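PDB 5GZT: chitinase from Paenibacillus sp. FPU-7, which probably cleaves the beta-1,4 linkages between N-acetylglucosamine units at random internal positions in chitin and chitodextrins. Local coordinates for residues P492-H496 against G547-A552; E542-L548 against Y589-G593. One frame throughout, in Å; residues are numbered along the deposited sequence.

Interaction 1 (P492-H496 against G547-A552)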
# COMPACT_ATOMS: atom_id res chain seq x y z
N PRO B 492 4.10 21.03 24.79
CA PRO B 492 3.57 21.41 26.06
C PRO B 492 2.04 21.24 26.19
O PRO B 492 1.57 21.24 27.32
CB PRO B 492 3.92 22.92 26.17
CG PRO B 492 4.22 23.33 24.79
CD PRO B 492 4.74 22.15 24.07
N ALA B 493 1.28 21.13 25.08
CA ALA B 493 -0.17 20.84 25.17
C ALA B 493 -0.49 19.72 24.20
O ALA B 493 0.32 19.43 23.26
CB ALA B 493 -1.01 22.11 24.88
N THR B 494 -1.62 19.06 24.48
CA THR B 494 -2.04 17.91 23.72
C THR B 494 -2.54 18.29 22.32
O THR B 494 -3.10 19.40 22.10
CB THR B 494 -3.13 17.11 24.45
OG1 THR B 494 -4.30 17.93 24.58
CG2 THR B 494 -2.72 16.66 25.84
N SER B 495 -2.35 17.39 21.37
CA SER B 495 -2.97 17.53 20.08
C SER B 495 -3.01 16.21 19.38
O SER B 495 -2.76 15.17 19.96
CB SER B 495 -2.24 18.62 19.24
OG SER B 495 -3.05 19.02 18.11
N HIS B 496 -3.40 16.21 18.12
CA HIS B 496 -3.47 14.99 17.28
C HIS B 496 -2.16 14.74 16.66
O HIS B 496 -1.49 15.69 16.18
CB HIS B 496 -4.49 15.16 16.15
CG HIS B 496 -5.85 15.52 16.63
ND1 HIS B 496 -6.60 14.69 17.45
CD2 HIS B 496 -6.59 16.64 16.46
CE1 HIS B 496 -7.72 15.31 17.79
NE2 HIS B 496 -7.76 16.48 17.18
N GLY B 547 -9.70 17.06 27.29
CA GLY B 547 -8.30 16.78 27.24
C GLY B 547 -7.52 17.25 26.05
O GLY B 547 -6.28 17.22 26.06
N LEU B 548 -8.20 17.53 24.98
CA LEU B 548 -7.61 17.96 23.76
C LEU B 548 -7.22 19.48 23.80
O LEU B 548 -7.97 20.34 24.27
CB LEU B 548 -8.61 17.75 22.63
CG LEU B 548 -8.18 18.19 21.24
CD1 LEU B 548 -6.99 17.37 20.75
CD2 LEU B 548 -9.33 18.15 20.24
N SER B 549 -6.04 19.80 23.29
CA SER B 549 -5.54 21.21 23.40
C SER B 549 -5.48 21.65 24.87
O SER B 549 -5.99 22.69 25.21
CB SER B 549 -6.37 22.17 22.56
OG SER B 549 -6.39 21.71 21.19
N GLU B 550 -5.07 20.78 25.79
CA GLU B 550 -4.95 21.16 27.16
C GLU B 550 -3.48 20.97 27.54
O GLU B 550 -2.73 20.14 26.94
CB GLU B 550 -5.84 20.31 28.11
CG GLU B 550 -7.36 20.35 27.79
CD GLU B 550 -7.98 21.68 28.09
OE1 GLU B 550 -7.32 22.51 28.80
OE2 GLU B 550 -9.06 21.97 27.57
N LYS B 551 -3.09 21.66 28.60
CA LYS B 551 -1.68 21.66 29.01
C LYS B 551 -1.36 20.33 29.66
O LYS B 551 -2.18 19.76 30.34
CB LYS B 551 -1.40 22.85 29.98
CG LYS B 551 -1.45 24.21 29.32
CD LYS B 551 -1.31 25.38 30.32
CE LYS B 551 -1.29 26.75 29.60
NZ LYS B 551 -2.60 27.49 29.81
N ALA B 552 -0.15 19.84 29.44
CA ALA B 552 0.36 18.63 30.06
C ALA B 552 1.62 18.92 30.88
O ALA B 552 2.51 19.66 30.42
CB ALA B 552 0.73 17.67 28.97
O HOH W 1 2.53 22.48 29.61
O HOH W 2 -5.21 20.31 18.90

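Interaction 2 (E542-L548 against Y589-G593)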
# COMPACT_ATOMS: atom_id res chain seq x y z
N GLU B 542 -4.11 18.48 32.20
CA GLU B 542 -5.10 19.09 33.04
C GLU B 542 -6.48 18.52 32.66
O GLU B 542 -6.80 18.32 31.49
CB GLU B 542 -5.14 20.64 32.84
CG GLU B 542 -3.85 21.30 33.37
CD GLU B 542 -3.71 22.79 33.09
OE1 GLU B 542 -4.54 23.48 32.37
OE2 GLU B 542 -2.70 23.23 33.62
N ASN B 543 -7.28 18.37 33.68
CA ASN B 543 -8.54 17.74 33.59
C ASN B 543 -9.57 18.77 33.29
O ASN B 543 -10.36 19.12 34.12
CB ASN B 543 -8.84 17.00 34.90
CG ASN B 543 -10.07 16.17 34.76
OD1 ASN B 543 -10.61 16.08 33.69
ND2 ASN B 543 -10.53 15.61 35.84
N LYS B 544 -9.60 19.15 32.05
CA LYS B 544 -10.41 20.17 31.49
C LYS B 544 -10.89 19.72 30.12
O LYS B 544 -10.12 19.16 29.35
CB LYS B 544 -9.58 21.48 31.29
CG LYS B 544 -9.05 22.06 32.61
CD LYS B 544 -8.14 23.26 32.40
CE LYS B 544 -7.71 23.81 33.80
NZ LYS B 544 -6.64 24.83 33.61
N GLY B 545 -12.12 20.07 29.79
CA GLY B 545 -12.66 19.91 28.45
C GLY B 545 -12.71 18.40 28.16
O GLY B 545 -13.10 17.66 28.99
N THR B 546 -12.12 18.01 27.05
CA THR B 546 -11.97 16.64 26.66
C THR B 546 -10.57 16.22 26.71
O THR B 546 -10.21 15.17 26.15
CB THR B 546 -12.38 16.51 25.21
OG1 THR B 546 -11.62 17.44 24.43
CG2 THR B 546 -13.83 16.85 24.98
N GLY B 547 -9.70 17.06 27.29
CA GLY B 547 -8.30 16.78 27.24
C GLY B 547 -7.52 17.25 26.05
O GLY B 547 -6.28 17.22 26.06
N LEU B 548 -8.20 17.53 24.98
CA LEU B 548 -7.61 17.96 23.76
C LEU B 548 -7.22 19.48 23.80
O LEU B 548 -7.97 20.34 24.27
CB LEU B 548 -8.61 17.75 22.63
CG LEU B 548 -8.18 18.19 21.24
CD1 LEU B 548 -6.99 17.37 20.75
CD2 LEU B 548 -9.33 18.15 20.24
N TYR B 589 -9.55 10.39 19.88
CA TYR B 589 -8.62 10.42 20.98
C TYR B 589 -9.35 9.91 22.20
O TYR B 589 -10.62 9.78 22.17
CB TYR B 589 -8.10 11.84 21.20
CG TYR B 589 -9.13 12.88 21.44
CD1 TYR B 589 -9.81 13.44 20.41
CD2 TYR B 589 -9.37 13.39 22.70
CE1 TYR B 589 -10.77 14.43 20.62
CE2 TYR B 589 -10.29 14.42 22.89
CZ TYR B 589 -10.94 14.96 21.84
OH TYR B 589 -11.84 16.00 21.98
N LEU B 590 -8.55 9.46 23.17
CA LEU B 590 -9.09 9.05 24.48
C LEU B 590 -8.66 9.99 25.58
O LEU B 590 -7.53 10.55 25.53
CB LEU B 590 -8.52 7.71 24.82
CG LEU B 590 -8.67 6.66 23.70
CD1 LEU B 590 -8.10 5.34 24.26
CD2 LEU B 590 -10.14 6.46 23.35
N PHE B 591 -9.48 10.07 26.64
CA PHE B 591 -9.03 10.82 27.83
C PHE B 591 -9.67 10.21 29.03
O PHE B 591 -10.85 9.82 28.98
CB PHE B 591 -9.43 12.30 27.69
CG PHE B 591 -8.87 13.22 28.75
CD1 PHE B 591 -7.52 13.28 28.96
CD2 PHE B 591 -9.68 14.12 29.40
CE1 PHE B 591 -6.96 14.17 29.94
CE2 PHE B 591 -9.18 14.99 30.38
CZ PHE B 591 -7.79 15.02 30.64
N ASN B 592 -8.90 10.05 30.10
CA ASN B 592 -9.42 9.57 31.36
C ASN B 592 -9.39 10.59 32.50
O ASN B 592 -9.61 10.23 33.65
CB ASN B 592 -8.69 8.30 31.81
CG ASN B 592 -7.31 8.58 32.35
OD1 ASN B 592 -6.71 9.65 32.08
ND2 ASN B 592 -6.76 7.62 33.08
N GLY B 593 -9.17 11.86 32.17
CA GLY B 593 -8.99 12.86 33.19
C GLY B 593 -7.50 13.19 33.49
O GLY B 593 -7.23 14.17 34.13

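Interaction 1 (P492-H496 against G547-A552)
The imidazole ring of His-496 carries Leu-548 over one of its faces: CD1 lies 4.0 Å from the ring centroid, 28° off the normal, a CH-pi contact in which the two side chains cross at about a right angle. CD2 of the same leucine reaches the NE2 end of the ring. NE2 itself is hydrogen-bonded to Asp-582, which fixes the rotation of the ring; histidine suits the place because its ring nitrogen can hydrogen-bond while a pi face receives the leucine methyl.

Thr-494 is the polar centre. Its OG1 stands between its own backbone N and carbonyl carbon (chi1 64°), which directs the hydroxyl into the bend of 547-552. There it donates to Gly-547 O at 2.6 Å, in the carbonyl plane and on a lone pair, and accepts from Glu-550 N at 3.2 Å along a nearly straight bond. A buried hydroxyl is thus satisfied twice, while it spans the bend from Gly-547 O to Glu-550 N, within which Ser-549 has left-handed helical backbone angles. The side chain of Thr-494 also touches Trp-538 and Phe-596.

Backbone pairing continues outward. Thr-494 N donates to Glu-550 O at 2.9 Å, and Ala-552 N to Pro-492 O at 3.1 Å; between them Ala-493 and Lys-551 form a single beta bridge. The small Ala-493 lets the two chains draw together, its CB 3.3 Å from Glu-550 O. One water links Pro-492 O with Ala-552 O, and another joins the hydroxyls of Ser-495 and Ser-549.

The contact ties the loop between strand 478-481 and helix 510-519 to the loop that leads from strand 534-538 to strand 561-563, beside strands 587-591 and 596-598 of the same antiparallel sheet.

Interaction 2 (E542-L548 against Y589-G593)
Thr-546 and Gly-547, at the end of a type II' beta turn starting at Lys-544, rest on Tyr-589 and Phe-591 of strand 587-591. The setting is the small insertion that glycosyl hydrolases of family 18 can carry between the seventh barrel strand and its helix. The turn is closed by Gly-547 N donating to Lys-544 O, and Gly-545 supplies the positive phi that its second position requires.

CH-pi and backbone-over-ring contacts come first. The Phe-591 ring is sandwiched: Gly-547 CA lies 3.6 Å from its centroid and only 7° off the normal, a CH-pi contact, while Gly-593 N sits over the centre of the opposite face. At Gly-547 a CB would clash with Phe-591 CG; Gly-593 has a positive phi, at which a CB would jam against the preceding carbonyl O. With CG anti to its backbone N (chi1 -172°), Phe-591 reaches across from the strand into this slot. Glu-542 O approaches CZ of the ring obliquely at 3.5 Å. Asn-543 makes van der Waals contact with backbone, its CB 3.3 Å from Gly-593 O, and its amide plane is turned 69° from the Phe-591 ring.

Apolar packing joins Leu-548 CB to Tyr-589 CZ, 3.7 Å apart.

Among the polar links, Lys-544 NZ forms a salt bridge with Glu-542 OE1 at 2.8 Å, approaching from above the carboxylate plane. Tyrosine suits position 589 because it offers a ring that packs against the rings of Phe-596 and Tyr-580 and a hydroxyl at its far end. That hydroxyl hydrogen-bonds Thr-546, OH to OG1 being 2.9 Å, and at the edge of the same ring, in its plane, Thr-546 O lies 3.3 Å from Tyr-589 CE2.

The two contacts have centres about 8 Å apart and share Gly-547 and Leu-548, so both use the same loop. Along the chain their segments alternate: 492-496 comes first, then the loop 542-552 that serves both, then 589-593. Interaction 1 joins the insertion to the loop after barrel strand 478-481, whereas interaction 2 packs the insertion's own loop on strand 587-591 of its antiparallel sheet. A probable hydrogen bond from Glu-542 N to Lys-551 O, 3.0 Å long, links two points of the loop, and His-496 CE1 packs against Tyr-589 CD1. All four segments belong to one family 18 module.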